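Local coordinates for macro domain-containing protein (Thermosipho africanus, PDB 7OMU) that combines in one chain a DarT-family domain and a macro domain, the latter with adenosine-5-diphosphoribose bound, at residues V59-R68 against M93-L102. The protein carries 1 engineered substitution. Numbering follows the deposited sequence.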
loop_
_atom_site.group_PDB
_atom_site.type_symbol
_atom_site.label_atom_id
_atom_site.label_comp_id
_atom_site.label_asym_id
_atom_site.label_seq_id
_atom_site.Cartn_x
_atom_site.Cartn_y
_atom_site.Cartn_z
ATOM N N VAL A 59 16.441 -10.464 -6.146
ATOM C CA VAL A 59 15.567 -11.318 -5.279
ATOM C C VAL A 59 14.172 -11.390 -5.912
ATOM O O VAL A 59 13.379 -10.460 -5.711
ATOM C CB VAL A 59 15.510 -10.804 -3.823
ATOM C CG1 VAL A 59 14.509 -11.578 -2.968
ATOM C CG2 VAL A 59 16.884 -10.815 -3.161
ATOM N N TYR A 60 13.925 -12.454 -6.681
ATOM C CA TYR A 60 12.590 -12.944 -7.118
ATOM C C TYR A 60 12.520 -14.442 -6.798
ATOM O O TYR A 60 13.370 -15.184 -7.325
ATOM C CB TYR A 60 12.374 -12.733 -8.621
ATOM C CG TYR A 60 11.893 -11.364 -9.032
ATOM C CD1 TYR A 60 10.730 -10.823 -8.506
ATOM C CD2 TYR A 60 12.579 -10.621 -9.982
ATOM C CE1 TYR A 60 10.282 -9.565 -8.881
ATOM C CE2 TYR A 60 12.140 -9.365 -10.375
ATOM C CZ TYR A 60 10.988 -8.833 -9.821
ATOM O OH TYR A 60 10.557 -7.593 -10.202
ATOM N N ASP A 61 11.560 -14.878 -5.976
ATOM C CA ASP A 61 11.407 -16.304 -5.573
ATOM C C ASP A 61 11.347 -17.175 -6.834
ATOM O O ASP A 61 10.676 -16.762 -7.801
ATOM C CB ASP A 61 10.181 -16.519 -4.680
ATOM C CG ASP A 61 10.337 -17.658 -3.682
ATOM O OD1 ASP A 61 10.893 -18.710 -4.062
ATOM O OD2 ASP A 61 9.916 -17.478 -2.521
ATOM N N ASN A 62 12.034 -18.327 -6.817
ATOM C CA ASN A 62 12.155 -19.280 -7.956
ATOM C C ASN A 62 10.765 -19.640 -8.487
ATOM O O ASN A 62 10.636 -19.796 -9.716
ATOM C CB ASN A 62 12.910 -20.554 -7.565
ATOM C CG ASN A 62 14.392 -20.464 -7.850
ATOM O OD1 ASN A 62 15.206 -20.480 -6.929
ATOM N ND2 ASN A 62 14.746 -20.361 -9.121
ATOM N N SER A 63 9.784 -19.785 -7.589
ATOM C CA SER A 63 8.355 -20.039 -7.906
ATOM C C SER A 63 7.868 -19.041 -8.966
ATOM O O SER A 63 7.196 -19.487 -9.920
ATOM C CB SER A 63 7.507 -19.993 -6.660
ATOM O OG SER A 63 7.761 -18.817 -5.908
ATOM N N ILE A 64 8.216 -17.754 -8.819
ATOM C CA ILE A 64 7.849 -16.654 -9.767
ATOM C C ILE A 64 8.679 -16.788 -11.052
ATOM O O ILE A 64 8.081 -16.673 -12.141
ATOM C CB ILE A 64 8.027 -15.265 -9.116
ATOM C CG1 ILE A 64 7.063 -15.062 -7.945
ATOM C CG2 ILE A 64 7.888 -14.152 -10.145
ATOM C CD1 ILE A 64 7.714 -14.431 -6.746
ATOM N N VAL A 65 9.995 -17.012 -10.930
ATOM C CA VAL A 65 10.948 -17.108 -12.081
ATOM C C VAL A 65 10.465 -18.218 -13.025
ATOM O O VAL A 65 10.346 -17.949 -14.237
ATOM C CB VAL A 65 12.400 -17.347 -11.614
ATOM C CG1 VAL A 65 13.346 -17.608 -12.780
ATOM C CG2 VAL A 65 12.926 -16.195 -10.771
ATOM N N LEU A 66 10.171 -19.404 -12.478
ATOM C CA LEU A 66 9.785 -20.625 -13.241
ATOM C C LEU A 66 8.368 -20.473 -13.811
ATOM O O LEU A 66 8.047 -21.213 -14.760
ATOM C CB LEU A 66 9.911 -21.853 -12.331
ATOM C CG LEU A 66 11.345 -22.215 -11.930
ATOM C CD1 LEU A 66 11.375 -23.016 -10.636
ATOM C CD2 LEU A 66 12.056 -22.970 -13.048
ATOM N N LYS A 67 7.563 -19.547 -13.275
ATOM C CA LYS A 67 6.212 -19.200 -13.800
ATOM C C LYS A 67 6.349 -18.272 -15.014
ATOM O O LYS A 67 5.639 -18.503 -16.011
ATOM C CB LYS A 67 5.354 -18.533 -12.720
ATOM C CG LYS A 67 3.859 -18.530 -13.013
ATOM C CD LYS A 67 3.034 -17.741 -12.013
ATOM C CE LYS A 67 1.572 -18.142 -11.992
ATOM N NZ LYS A 67 0.874 -17.781 -13.249
ATOM N N ARG A 68 7.224 -17.263 -14.920
ATOM C CA ARG A 68 7.434 -16.214 -15.958
ATOM C C ARG A 68 8.085 -16.838 -17.199
ATOM O O ARG A 68 7.676 -16.480 -18.324
ATOM C CB ARG A 68 8.314 -15.075 -15.427
ATOM C CG ARG A 68 7.735 -14.305 -14.247
ATOM C CD ARG A 68 6.601 -13.383 -14.645
ATOM N NE ARG A 68 7.021 -12.041 -15.019
ATOM C CZ ARG A 68 7.303 -11.063 -14.161
ATOM N NH1 ARG A 68 7.238 -11.267 -12.853
ATOM N NH2 ARG A 68 7.655 -9.875 -14.623
ATOM N N MET A 93 3.587 -7.449 -6.133
ATOM C CA MET A 93 4.974 -7.934 -6.352
ATOM C C MET A 93 5.896 -7.215 -5.367
ATOM O O MET A 93 6.607 -7.907 -4.607
ATOM C CB MET A 93 5.459 -7.680 -7.782
ATOM C CG MET A 93 6.845 -8.248 -8.055
ATOM S SD MET A 93 6.940 -10.009 -7.629
ATOM C CE MET A 93 6.564 -10.742 -9.223
ATOM N N LEU A 94 5.872 -5.880 -5.369
ATOM C CA LEU A 94 6.683 -5.048 -4.441
ATOM C C LEU A 94 6.358 -5.442 -2.996
ATOM O O LEU A 94 7.298 -5.587 -2.191
ATOM C CB LEU A 94 6.398 -3.564 -4.683
ATOM C CG LEU A 94 7.254 -2.599 -3.867
ATOM C CD1 LEU A 94 8.739 -2.905 -4.010
ATOM C CD2 LEU A 94 6.984 -1.171 -4.283
ATOM N N TYR A 95 5.075 -5.638 -2.690
ATOM C CA TYR A 95 4.600 -6.069 -1.354
ATOM C C TYR A 95 5.171 -7.450 -1.023
ATOM O O TYR A 95 5.588 -7.647 0.132
ATOM C CB TYR A 95 3.075 -6.100 -1.280
ATOM C CG TYR A 95 2.569 -6.117 0.137
ATOM C CD1 TYR A 95 2.426 -4.938 0.847
ATOM C CD2 TYR A 95 2.286 -7.309 0.786
ATOM C CE1 TYR A 95 1.974 -4.939 2.156
ATOM C CE2 TYR A 95 1.840 -7.328 2.096
ATOM C CZ TYR A 95 1.681 -6.138 2.781
ATOM O OH TYR A 95 1.244 -6.139 4.074
ATOM N N ARG A 96 5.166 -8.372 -1.993
ATOM C CA ARG A 96 5.693 -9.753 -1.822
ATOM C C ARG A 96 7.172 -9.679 -1.440
ATOM O O ARG A 96 7.575 -10.431 -0.535
ATOM C CB ARG A 96 5.514 -10.597 -3.088
ATOM C CG ARG A 96 6.404 -11.834 -3.144
ATOM C CD ARG A 96 5.859 -12.949 -3.999
ATOM N NE ARG A 96 6.154 -14.239 -3.390
ATOM C CZ ARG A 96 5.699 -15.414 -3.815
ATOM N NH1 ARG A 96 4.918 -15.489 -4.880
ATOM N NH2 ARG A 96 6.034 -16.522 -3.172
ATOM N N LEU A 97 7.944 -8.824 -2.115
ATOM C CA LEU A 97 9.405 -8.691 -1.882
ATOM C C LEU A 97 9.653 -8.201 -0.453
ATOM O O LEU A 97 10.601 -8.697 0.179
ATOM C CB LEU A 97 10.017 -7.728 -2.905
ATOM C CG LEU A 97 9.980 -8.169 -4.367
ATOM C CD1 LEU A 97 10.914 -7.308 -5.194
ATOM C CD2 LEU A 97 10.339 -9.640 -4.536
ATOM N N LEU A 98 8.829 -7.276 0.040
ATOM C CA LEU A 98 9.043 -6.613 1.354
ATOM C C LEU A 98 8.703 -7.572 2.497
ATOM O O LEU A 98 9.378 -7.486 3.535
ATOM C CB LEU A 98 8.211 -5.330 1.433
ATOM C CG LEU A 98 8.735 -4.174 0.584
ATOM C CD1 LEU A 98 7.752 -3.017 0.594
ATOM C CD2 LEU A 98 10.114 -3.718 1.058
ATOM N N VAL A 99 7.713 -8.450 2.320
ATOM C CA VAL A 99 7.293 -9.415 3.381
ATOM C C VAL A 99 8.191 -10.657 3.328
ATOM O O VAL A 99 8.358 -11.275 4.387
ATOM C CB VAL A 99 5.793 -9.768 3.311
ATOM C CG1 VAL A 99 4.937 -8.511 3.366
ATOM C CG2 VAL A 99 5.436 -10.613 2.102
ATOM N N GLN A 100 8.782 -10.974 2.168
ATOM C CA GLN A 100 9.789 -12.061 2.007
ATOM C C GLN A 100 11.145 -11.632 2.594
ATOM O O GLN A 100 12.159 -12.224 2.191
ATOM C CB GLN A 100 9.995 -12.421 0.534
ATOM C CG GLN A 100 8.958 -13.365 -0.048
ATOM C CD GLN A 100 9.278 -13.703 -1.488
ATOM O OE1 GLN A 100 9.896 -12.926 -2.222
ATOM N NE2 GLN A 100 8.852 -14.881 -1.910
ATOM N N GLY A 101 11.181 -10.632 3.483
ATOM C CA GLY A 101 12.370 -10.297 4.291
ATOM C C GLY A 101 13.155 -9.113 3.749
ATOM O O GLY A 101 13.863 -8.477 4.548
ATOM N N LEU A 102 13.069 -8.836 2.443
ATOM C CA LEU A 102 13.737 -7.673 1.796
ATOM C C LEU A 102 13.178 -6.386 2.421
ATOM O O LEU A 102 11.986 -6.387 2.787
ATOM C CB LEU A 102 13.483 -7.746 0.286
ATOM C CG LEU A 102 14.663 -7.448 -0.635
ATOM C CD1 LEU A 102 15.902 -8.231 -0.229
ATOM C CD2 LEU A 102 14.298 -7.765 -2.079
#
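Met93 reaches from helix 93-99 into the angle between Tyr60 and the helix that starts at Asn62, and its side chain can be followed atom by atom. From CB, CG leaves anti to the backbone N and arrives in the plane of the Tyr60 ring, 3.8 Å from CE1. SD lies 4.8 Å from the centroid of the Tyr60 ring, on a line 77° off its normal, an edge-on Met-aromatic contact. Bends at chi2 and chi3 then bring CE round, with the ring still close by, to 3.8 Å from Ile64 CG2 and to the edge of the Arg68 guanidinium.

The CG1-CD1 branch of Ile64 packs on Arg96: Ile64 CD1 lies over one face of that guanidinium, toward its rim, 3.5 Å from Arg96 NH1. Asp61 OD2 is 4.1 Å from Arg96 NH2 but well out of the guanidinium plane, so the attraction is probably one of charge alone. Leu97 CD2 sits against Val59 O and also meets the Tyr60 ring obliquely, while Val59 and Leu102 meet tip to tip, Val59 CB being 3.7 Å from Leu102 CD2.

No hydrogen bond crosses the interface: Asp61 OD2 and Gln100 NE2 are 2.9 Å apart, but at a poor angle, their carboxylate and amide planes 46° apart. The short helical axes, running 149° apart in direction, approach no closer than 13.3 Å. The lead-in to one helix and the turn ending the other therefore carry much of the contact between two roughly antiparallel helices of the DarT-family domain, of the ADP-ribosyl clan, where Leu94, Leu98 and Leu102 pack segment 93-102 on strand 107-113 of the mixed sheet.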